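Local coordinates for Alpha/beta hydrolase family protein (PDB 3OOS) that is an alpha/beta-fold hydrolase that probably uses a serine nucleophile to cleave a substrate not yet identified, at residues P24-Y32 against W93-L104; G123-H133 against D232-I243. All coordinates share one frame; numbering follows the deposited sequence.

Contact 1. Residues P24-Y32 against W93-L104. With SO4 (sulfate ion), chain B.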
loop_
_atom_site.group_PDB
_atom_site.type_symbol
_atom_site.label_atom_id
_atom_site.label_comp_id
_atom_site.label_asym_id
_atom_site.label_seq_id
_atom_site.Cartn_x
_atom_site.Cartn_y
_atom_site.Cartn_z
ATOM N N PRO A 24 18.281 7.407 -4.350
ATOM C CA PRO A 24 18.330 6.059 -3.780
ATOM C C PRO A 24 17.127 5.232 -4.236
ATOM O O PRO A 24 16.052 5.796 -4.452
ATOM C CB PRO A 24 18.251 6.310 -2.275
ATOM C CG PRO A 24 18.739 7.703 -2.090
ATOM C CD PRO A 24 18.313 8.450 -3.306
ATOM N N PRO A 25 17.309 3.907 -4.395
ATOM C CA PRO A 25 16.211 3.066 -4.865
ATOM C C PRO A 25 15.125 2.871 -3.815
ATOM O O PRO A 25 15.417 2.677 -2.631
ATOM C CB PRO A 25 16.899 1.737 -5.203
ATOM C CG PRO A 25 18.129 1.716 -4.350
ATOM C CD PRO A 25 18.567 3.149 -4.245
ATOM N N LEU A 26 13.878 2.943 -4.267
ATOM C CA LEU A 26 12.723 2.735 -3.411
ATOM C C LEU A 26 11.714 1.870 -4.152
ATOM O O LEU A 26 11.247 2.239 -5.232
ATOM C CB LEU A 26 12.087 4.073 -3.025
ATOM C CG LEU A 26 10.868 4.009 -2.102
ATOM C CD1 LEU A 26 11.299 3.676 -0.681
ATOM C CD2 LEU A 26 10.121 5.329 -2.125
ATOM N N CYS A 27 11.400 0.720 -3.571
ATOM C CA CYS A 27 10.359 -0.155 -4.089
ATOM C C CYS A 27 9.005 0.274 -3.532
ATOM O O CYS A 27 8.864 0.507 -2.330
ATOM C CB CYS A 27 10.655 -1.610 -3.709
ATOM S SG CYS A 27 9.438 -2.806 -4.281
ATOM N N VAL A 28 8.021 0.402 -4.417
ATOM C CA VAL A 28 6.647 0.706 -4.021
ATOM C C VAL A 28 5.717 -0.306 -4.668
ATOM O O VAL A 28 5.802 -0.556 -5.868
ATOM C CB VAL A 28 6.204 2.131 -4.451
ATOM C CG1 VAL A 28 4.708 2.349 -4.168
ATOM C CG2 VAL A 28 7.047 3.195 -3.756
ATOM N N THR A 29 4.836 -0.891 -3.868
ATOM C CA THR A 29 3.773 -1.730 -4.411
ATOM C C THR A 29 2.602 -1.771 -3.438
ATOM O O THR A 29 2.637 -1.123 -2.390
ATOM C CB THR A 29 4.285 -3.154 -4.815
ATOM O OG1 THR A 29 3.333 -3.785 -5.680
ATOM C CG2 THR A 29 4.541 -4.032 -3.598
ATOM N N HIS A 30 1.565 -2.509 -3.807
ATOM C CA HIS A 30 0.393 -2.681 -2.972
ATOM C C HIS A 30 0.053 -4.162 -2.967
ATOM O O HIS A 30 0.485 -4.897 -3.848
ATOM C CB HIS A 30 -0.772 -1.864 -3.525
ATOM C CG HIS A 30 -1.971 -1.855 -2.636
ATOM N ND1 HIS A 30 -3.042 -2.702 -2.822
ATOM C CD2 HIS A 30 -2.259 -1.120 -1.537
ATOM C CE1 HIS A 30 -3.943 -2.481 -1.881
ATOM N NE2 HIS A 30 -3.491 -1.524 -1.089
ATOM N N LEU A 31 -0.712 -4.601 -1.976
ATOM C CA LEU A 31 -0.997 -6.024 -1.820
ATOM C C LEU A 31 -1.964 -6.592 -2.862
ATOM O O LEU A 31 -1.913 -7.786 -3.165
ATOM C CB LEU A 31 -1.507 -6.313 -0.407
ATOM C CG LEU A 31 -1.502 -7.778 0.028
ATOM C CD1 LEU A 31 -0.105 -8.385 -0.094
ATOM C CD2 LEU A 31 -2.015 -7.879 1.447
ATOM N N TYR A 32 -2.841 -5.754 -3.408
ATOM C CA TYR A 32 -3.830 -6.238 -4.376
ATOM C C TYR A 32 -4.258 -5.190 -5.399
ATOM O O TYR A 32 -5.448 -4.974 -5.625
ATOM C CB TYR A 32 -5.048 -6.872 -3.673
ATOM C CG TYR A 32 -5.551 -6.145 -2.443
ATOM C CD1 TYR A 32 -6.338 -4.999 -2.557
ATOM C CD2 TYR A 32 -5.261 -6.624 -1.165
ATOM C CE1 TYR A 32 -6.808 -4.338 -1.428
ATOM C CE2 TYR A 32 -5.732 -5.970 -0.028
ATOM C CZ TYR A 32 -6.500 -4.826 -0.169
ATOM O OH TYR A 32 -6.966 -4.170 0.950
ATOM N N TRP A 93 17.438 -1.633 -0.791
ATOM C CA TRP A 93 16.537 -0.555 -1.204
ATOM C C TRP A 93 15.493 -0.258 -0.135
ATOM O O TRP A 93 15.340 -1.018 0.826
ATOM C CB TRP A 93 15.888 -0.822 -2.577
ATOM C CG TRP A 93 15.023 -2.065 -2.726
ATOM C CD1 TRP A 93 14.678 -2.978 -1.757
ATOM C CD2 TRP A 93 14.366 -2.491 -3.926
ATOM N NE1 TRP A 93 13.866 -3.951 -2.295
ATOM C CE2 TRP A 93 13.657 -3.674 -3.622
ATOM C CE3 TRP A 93 14.314 -1.987 -5.235
ATOM C CZ2 TRP A 93 12.907 -4.366 -4.581
ATOM C CZ3 TRP A 93 13.569 -2.674 -6.187
ATOM C CH2 TRP A 93 12.876 -3.849 -5.855
ATOM N N GLY A 94 14.792 0.860 -0.290
ATOM C CA GLY A 94 13.703 1.192 0.620
ATOM C C GLY A 94 12.431 0.514 0.150
ATOM O O GLY A 94 12.324 0.114 -1.012
ATOM N N PHE A 95 11.476 0.359 1.058
ATOM C CA PHE A 95 10.144 -0.073 0.666
ATOM C C PHE A 95 9.092 0.849 1.257
ATOM O O PHE A 95 9.105 1.124 2.453
ATOM C CB PHE A 95 9.849 -1.524 1.065
ATOM C CG PHE A 95 8.522 -2.015 0.547
ATOM C CD1 PHE A 95 8.434 -2.636 -0.692
ATOM C CD2 PHE A 95 7.351 -1.794 1.271
ATOM C CE1 PHE A 95 7.198 -3.067 -1.188
ATOM C CE2 PHE A 95 6.111 -2.217 0.782
ATOM C CZ PHE A 95 6.037 -2.854 -0.451
ATOM N N ALA A 96 8.178 1.304 0.405
ATOM C CA ALA A 96 7.082 2.164 0.822
ATOM C C ALA A 96 5.744 1.558 0.414
ATOM O O ALA A 96 5.558 1.142 -0.732
ATOM C CB ALA A 96 7.244 3.562 0.228
ATOM N N GLY A 97 4.818 1.512 1.363
ATOM C CA GLY A 97 3.484 0.983 1.106
ATOM C C GLY A 97 2.422 1.692 1.919
ATOM O O GLY A 97 2.684 2.170 3.030
ATOM N N HIS A 98 1.218 1.748 1.356
ATOM C CA HIS A 98 0.074 2.394 1.993
ATOM C C HIS A 98 -1.067 1.406 2.205
ATOM O O HIS A 98 -1.409 0.633 1.302
ATOM C CB HIS A 98 -0.408 3.578 1.150
ATOM C CG HIS A 98 -1.495 4.371 1.802
ATOM N ND1 HIS A 98 -1.255 5.231 2.852
ATOM C CD2 HIS A 98 -2.827 4.424 1.568
ATOM C CE1 HIS A 98 -2.393 5.783 3.235
ATOM N NE2 HIS A 98 -3.363 5.308 2.473
ATOM N N SER A 99 -1.645 1.452 3.405
ATOM C CA SER A 99 -2.786 0.615 3.803
ATOM C C SER A 99 -2.393 -0.862 3.759
ATOM O O SER A 99 -1.479 -1.256 4.481
ATOM C CB SER A 99 -4.035 0.953 2.981
ATOM O OG SER A 99 -5.201 0.451 3.610
ATOM N N ALA A 100 -3.035 -1.679 2.918
ATOM C CA ALA A 100 -2.595 -3.078 2.778
ATOM C C ALA A 100 -1.137 -3.167 2.313
ATOM O O ALA A 100 -0.410 -4.090 2.695
ATOM C CB ALA A 100 -3.518 -3.867 1.848
ATOM N N GLY A 101 -0.710 -2.194 1.510
ATOM C CA GLY A 101 0.694 -2.072 1.121
ATOM C C GLY A 101 1.612 -1.791 2.304
ATOM O O GLY A 101 2.772 -2.206 2.308
ATOM N N GLY A 102 1.092 -1.074 3.300
ATOM C CA GLY A 102 1.822 -0.819 4.548
ATOM C C GLY A 102 2.008 -2.088 5.367
ATOM O O GLY A 102 3.056 -2.297 5.980
HETATM N N MSE A 103 0.991 -2.945 5.373
HETATM C CA MSE A 103 1.105 -4.244 6.028
HETATM C C MSE A 103 2.193 -5.065 5.349
HETATM O O MSE A 103 3.002 -5.711 6.018
HETATM C CB MSE A 103 -0.232 -4.981 6.003
HETATM C CG MSE A 103 -1.333 -4.249 6.745
HETATM SE SE MSE A 103 -3.066 -5.076 6.472
HETATM C CE MSE A 103 -4.148 -3.608 7.142
ATOM N N LEU A 104 2.220 -5.017 4.018
ATOM C CA LEU A 104 3.260 -5.698 3.250
ATOM C C LEU A 104 4.657 -5.169 3.609
ATOM O O LEU A 104 5.606 -5.954 3.730
ATOM C CB LEU A 104 2.985 -5.575 1.748
ATOM C CG LEU A 104 3.932 -6.304 0.789
ATOM C CD1 LEU A 104 3.960 -7.817 1.047
ATOM C CD2 LEU A 104 3.533 -6.004 -0.652
HETATM S S SO4 B . -6.482 -0.600 0.567
HETATM O O1 SO4 B . -7.530 -1.611 0.465
HETATM O O2 SO4 B . -6.900 0.431 1.507
HETATM O O3 SO4 B . -5.246 -1.233 1.010
HETATM O O4 SO4 B . -6.270 -0.002 -0.751
HETATM O O HOH W 1 0.909 0.779 -1.402
#
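Cys-27 lays its CB over the centre of the six-membered ring of Trp-93, 3.5 Å from the centroid and 8° off the ring normal, a CH-pi contact. With SG anti to the backbone N (chi1 180°), the sulfur leans on to the edge of Phe-95, where SG lies 3.7 Å from CD1. The two segments contribute neighbouring parallel strands, 25-28 and 93-98, to the alpha/beta hydrolase sheet, and 93-104 runs on through the GxSxG pattern of a nucleophile elbow, with Ser-99 the probable nucleophile in a strained turn (phi 62°). Backbone bonds from Gly-94 N to Pro-25 O, Cys-27 N to Gly-94 O and Ala-96 N to Cys-27 O join the strands. On the sheet face of Leu-26, CD1 presses on the bare backbone of Gly-94, 3.5 Å from its carbonyl C. Beyond Ala-96 the two chains part: Thr-29 N and Ala-96 O are buried without a partner, and a water bridges Thr-29 O to His-98 N. Thr-29 CG2 meets the ring edge of Phe-95 at CZ and also touches Leu-104 CD2, while its OG1 bonds to Val-55 O. Past the strand ends, His-30, Tyr-32, Ser-99 and the start of helix 100-112 frame a sulfate, probably from the crystallisation liquor, in what is consistent with the active-site pocket. Tyr-32 OH donates to sulfate O1 and Ser-99 OG to O2. Sulfate O3 takes two N-H groups, from His-30 NE2 at 2.8 Å and from Ala-100 N at 3.0 Å.

Contact 2. Residues G123-H133 against D232-I243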
loop_
_atom_site.group_PDB
_atom_site.type_symbol
_atom_site.label_atom_id
_atom_site.label_comp_id
_atom_site.label_asym_id
_atom_site.label_seq_id
_atom_site.Cartn_x
_atom_site.Cartn_y
_atom_site.Cartn_z
ATOM N N GLY A 123 -1.067 4.400 6.907
ATOM C CA GLY A 123 -2.431 3.932 7.178
ATOM C C GLY A 123 -2.580 2.434 7.371
ATOM O O GLY A 123 -3.535 1.832 6.877
ATOM N N ALA A 124 -1.644 1.829 8.096
ATOM C CA ALA A 124 -1.630 0.375 8.237
ATOM C C ALA A 124 -1.897 -0.079 9.669
ATOM O O ALA A 124 -2.322 0.706 10.522
ATOM C CB ALA A 124 -0.310 -0.196 7.713
ATOM N N ALA A 125 -1.670 -1.363 9.915
ATOM C CA ALA A 125 -1.843 -1.944 11.238
ATOM C C ALA A 125 -0.874 -3.100 11.370
ATOM O O ALA A 125 -0.492 -3.709 10.369
ATOM C CB ALA A 125 -3.274 -2.419 11.432
ATOM N N ALA A 126 -0.477 -3.395 12.604
ATOM C CA ALA A 126 0.467 -4.477 12.889
ATOM C C ALA A 126 -0.224 -5.835 13.068
ATOM O O ALA A 126 0.444 -6.861 13.220
ATOM C CB ALA A 126 1.304 -4.132 14.122
ATOM N N SER A 127 -1.556 -5.838 13.064
ATOM C CA SER A 127 -2.324 -7.082 13.141
ATOM C C SER A 127 -3.715 -6.904 12.546
ATOM O O SER A 127 -4.108 -5.797 12.177
ATOM C CB SER A 127 -2.446 -7.563 14.590
ATOM O OG SER A 127 -3.484 -6.866 15.260
ATOM N N LYS A 128 -4.453 -8.008 12.472
ATOM C CA LYS A 128 -5.828 -8.015 11.975
ATOM C C LYS A 128 -6.815 -7.269 12.886
ATOM O O LYS A 128 -7.976 -7.080 12.513
ATOM C CB LYS A 128 -6.296 -9.463 11.774
ATOM C CG LYS A 128 -6.423 -10.282 13.053
ATOM C CD LYS A 128 -7.009 -11.655 12.755
ATOM C CE LYS A 128 -7.166 -12.480 14.021
ATOM N NZ LYS A 128 -7.692 -13.842 13.715
ATOM N N GLU A 129 -6.339 -6.838 14.058
ATOM C CA GLU A 129 -7.231 -6.246 15.053
ATOM C C GLU A 129 -7.833 -4.895 14.633
ATOM O O GLU A 129 -8.808 -4.442 15.237
ATOM C CB GLU A 129 -6.574 -6.201 16.438
ATOM C CG GLU A 129 -6.323 -7.596 17.010
ATOM C CD GLU A 129 -5.990 -7.595 18.489
ATOM O OE1 GLU A 129 -5.749 -8.691 19.038
ATOM O OE2 GLU A 129 -5.971 -6.511 19.106
ATOM N N TYR A 130 -7.298 -4.281 13.576
ATOM C CA TYR A 130 -7.881 -3.038 13.050
ATOM C C TYR A 130 -9.356 -3.220 12.672
ATOM O O TYR A 130 -10.168 -2.326 12.894
ATOM C CB TYR A 130 -7.082 -2.488 11.856
ATOM C CG TYR A 130 -7.169 -3.332 10.602
ATOM C CD1 TYR A 130 -8.089 -3.033 9.592
ATOM C CD2 TYR A 130 -6.326 -4.425 10.423
ATOM C CE1 TYR A 130 -8.168 -3.815 8.437
ATOM C CE2 TYR A 130 -6.397 -5.210 9.283
ATOM C CZ TYR A 130 -7.317 -4.902 8.294
ATOM O OH TYR A 130 -7.371 -5.683 7.166
ATOM N N ALA A 131 -9.696 -4.386 12.129
ATOM C CA ALA A 131 -11.052 -4.646 11.649
ATOM C C ALA A 131 -12.032 -4.975 12.780
ATOM O O ALA A 131 -13.228 -5.153 12.530
ATOM C CB ALA A 131 -11.046 -5.748 10.591
ATOM N N SER A 132 -11.519 -5.055 14.007
ATOM C CA SER A 132 -12.348 -5.281 15.192
ATOM C C SER A 132 -12.432 -4.035 16.073
ATOM O O SER A 132 -12.975 -4.077 17.185
ATOM C CB SER A 132 -11.827 -6.477 15.996
ATOM O OG SER A 132 -12.053 -7.689 15.299
ATOM N N HIS A 133 -11.893 -2.922 15.574
ATOM C CA HIS A 133 -11.926 -1.651 16.288
ATOM C C HIS A 133 -13.149 -0.853 15.836
ATOM O O HIS A 133 -13.394 -0.725 14.637
ATOM C CB HIS A 133 -10.646 -0.861 16.019
ATOM C CG HIS A 133 -10.464 0.317 16.924
ATOM N ND1 HIS A 133 -11.097 1.522 16.714
ATOM C CD2 HIS A 133 -9.722 0.470 18.046
ATOM C CE1 HIS A 133 -10.750 2.369 17.667
ATOM N NE2 HIS A 133 -9.918 1.755 18.487
ATOM N N ASP A 232 -8.549 8.690 9.182
ATOM C CA ASP A 232 -8.618 7.413 8.467
ATOM C C ASP A 232 -9.633 6.478 9.134
ATOM O O ASP A 232 -9.572 6.249 10.342
ATOM C CB ASP A 232 -7.232 6.756 8.418
ATOM C CG ASP A 232 -7.076 5.779 7.260
ATOM O OD1 ASP A 232 -8.090 5.269 6.732
ATOM O OD2 ASP A 232 -5.917 5.508 6.885
ATOM N N VAL A 233 -10.573 5.964 8.343
ATOM C CA VAL A 233 -11.611 5.060 8.858
ATOM C C VAL A 233 -11.391 3.596 8.469
ATOM O O VAL A 233 -12.238 2.746 8.745
ATOM C CB VAL A 233 -13.052 5.517 8.465
ATOM C CG1 VAL A 233 -13.362 6.879 9.064
ATOM C CG2 VAL A 233 -13.239 5.531 6.952
ATOM N N GLN A 234 -10.266 3.301 7.823
ATOM C CA GLN A 234 -9.959 1.918 7.460
ATOM C C GLN A 234 -9.093 1.272 8.540
ATOM O O GLN A 234 -9.588 0.444 9.306
ATOM C CB GLN A 234 -9.354 1.832 6.055
ATOM C CG GLN A 234 -10.391 2.115 4.966
ATOM C CD GLN A 234 -9.830 2.031 3.562
ATOM O OE1 GLN A 234 -9.277 1.009 3.156
ATOM N NE2 GLN A 234 -9.982 3.107 2.808
ATOM N N CYS A 235 -7.819 1.656 8.608
ATOM C CA CYS A 235 -7.006 1.390 9.798
ATOM C C CYS A 235 -6.954 2.672 10.626
ATOM O O CYS A 235 -6.228 3.605 10.270
ATOM C CB CYS A 235 -5.584 0.951 9.426
ATOM S SG CYS A 235 -5.464 -0.595 8.497
ATOM N N PRO A 236 -7.734 2.739 11.723
ATOM C CA PRO A 236 -7.749 3.954 12.541
ATOM C C PRO A 236 -6.360 4.370 13.028
ATOM O O PRO A 236 -5.467 3.528 13.177
ATOM C CB PRO A 236 -8.655 3.572 13.716
ATOM C CG PRO A 236 -9.578 2.553 13.137
ATOM C CD PRO A 236 -8.730 1.755 12.189
ATOM N N TYR A 237 -6.202 5.671 13.263
ATOM C CA TYR A 237 -4.920 6.288 13.606
ATOM C C TYR A 237 -4.128 5.569 14.716
ATOM O O TYR A 237 -2.897 5.461 14.643
ATOM C CB TYR A 237 -5.128 7.773 13.951
ATOM C CG TYR A 237 -3.833 8.504 14.185
ATOM C CD1 TYR A 237 -2.990 8.804 13.117
ATOM C CD2 TYR A 237 -3.433 8.871 15.469
ATOM C CE1 TYR A 237 -1.787 9.450 13.313
ATOM C CE2 TYR A 237 -2.224 9.527 15.681
ATOM C CZ TYR A 237 -1.406 9.811 14.596
ATOM O OH TYR A 237 -0.206 10.452 14.779
ATOM N N ILE A 238 -4.837 5.071 15.728
ATOM C CA ILE A 238 -4.202 4.368 16.847
ATOM C C ILE A 238 -3.326 3.186 16.394
ATOM O O ILE A 238 -2.330 2.855 17.044
ATOM C CB ILE A 238 -5.249 3.931 17.919
ATOM C CG1 ILE A 238 -4.552 3.387 19.173
ATOM C CG2 ILE A 238 -6.255 2.930 17.338
ATOM C CD1 ILE A 238 -5.461 3.209 20.377
ATOM N N PHE A 239 -3.679 2.574 15.264
ATOM C CA PHE A 239 -2.913 1.432 14.769
ATOM C C PHE A 239 -1.565 1.835 14.181
ATOM O O PHE A 239 -0.599 1.071 14.265
ATOM C CB PHE A 239 -3.763 0.577 13.823
ATOM C CG PHE A 239 -4.890 -0.103 14.530
ATOM C CD1 PHE A 239 -4.672 -1.299 15.210
ATOM C CD2 PHE A 239 -6.153 0.482 14.585
ATOM C CE1 PHE A 239 -5.702 -1.920 15.909
ATOM C CE2 PHE A 239 -7.186 -0.133 15.283
ATOM C CZ PHE A 239 -6.959 -1.337 15.946
ATOM N N SER A 240 -1.490 3.047 13.631
ATOM C CA SER A 240 -0.203 3.616 13.227
ATOM C C SER A 240 0.610 4.003 14.459
ATOM O O SER A 240 1.832 3.847 14.471
ATOM C CB SER A 240 -0.389 4.809 12.292
ATOM O OG SER A 240 -0.796 4.379 10.996
ATOM N N CYS A 241 -0.071 4.490 15.498
ATOM C CA CYS A 241 0.595 4.775 16.772
ATOM C C CYS A 241 1.239 3.513 17.339
ATOM O O CYS A 241 2.383 3.548 17.810
ATOM C CB CYS A 241 -0.382 5.362 17.786
ATOM S SG CYS A 241 -0.952 7.001 17.357
ATOM N N GLU A 242 0.508 2.399 17.275
ATOM C CA GLU A 242 1.024 1.124 17.760
ATOM C C GLU A 242 2.271 0.699 16.988
ATOM O O GLU A 242 3.279 0.336 17.592
ATOM C CB GLU A 242 -0.039 0.024 17.685
ATOM C CG GLU A 242 0.504 -1.349 18.081
ATOM C CD GLU A 242 -0.554 -2.429 18.118
ATOM O OE1 GLU A 242 -1.286 -2.590 17.122
ATOM O OE2 GLU A 242 -0.639 -3.130 19.147
ATOM N N ILE A 243 2.195 0.743 15.657
ATOM C CA ILE A 243 3.342 0.397 14.814
ATOM C C ILE A 243 4.582 1.211 15.192
ATOM O O ILE A 243 5.659 0.648 15.409
ATOM C CB ILE A 243 3.031 0.583 13.308
ATOM C CG1 ILE A 243 1.993 -0.442 12.838
ATOM C CG2 ILE A 243 4.306 0.456 12.479
ATOM C CD1 ILE A 243 1.334 -0.084 11.503
HETATM O O HOH W 2 -6.059 2.795 6.575
HETATM O O HOH W 3 0.852 2.998 9.226
HETATM O O HOH W 4 -3.201 3.319 10.724
HETATM O O HOH W 5 -1.114 -1.618 14.592
HETATM O O HOH W 6 -3.052 -4.542 16.501
#
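Over one face of the Phe-239 ring sits Tyr-130 CA, 3.7 Å from the centroid in a CH-pi contact, while His-133 CB meets the ring edge 3.6 Å from CE2. The same edge of Phe-239 is turned toward the face of the His-133 ring in an offset edge-to-face pair, planes at 84°. The Tyr-130 ring lies between Ala-131 CB on one face and Cys-235 SG on the other, the sulfur 3.7 Å from CD1; Gln-234 O comes to its edge. Cys-235 SG stands beside its own backbone N (chi1 -63°), which also brings it 3.5 Å from Gly-123 O. Farther along helix 237-246, Ile-243 CD1 rests on the backbone of Ala-125, 3.6 Å from its N. No direct hydrogen bond joins the segments; waters do. One donates to Gly-123 O and Asp-232 OD2 and accepts from Cys-235 N. Another accepts from Ala-126 N and donates to Phe-239 O and Glu-242 OE1. Asp-232 OD1 takes the backbone N of Gln-234 in an Asx turn and bonds His-260 ND1, consistent with the acid and histidine of a catalytic triad. The contact thus pairs aromatic and sulfur packing with a water-mediated polar side that reaches the Asp-232 carboxylate.

In the fold
Contact 1 closes before contact 2 opens along the chain, and their centres lie about 17 Å apart. Both belong to the alpha/beta hydrolase fold: contact 1 joins central strands 25-28 and 93-98, and contact 2 joins the loop after strand 116-122 to the loop and the start of helix 237-246 that follow strand 224-229, both strands next in order across the same sheet. Helix 100-112 bridges them, with selenomethionine Met-103 CE 3.5 Å from Tyr-130 CE2 and 3.6 Å from Cys-235 SG. His-260, between strand 250-255 and helix 262-265, touches Ser-99 and bonds Asp-232. This places the probable nucleophile and acid of one Ser-His-Asp triad together beyond the C-terminal ends of the parallel strands, as in relatives.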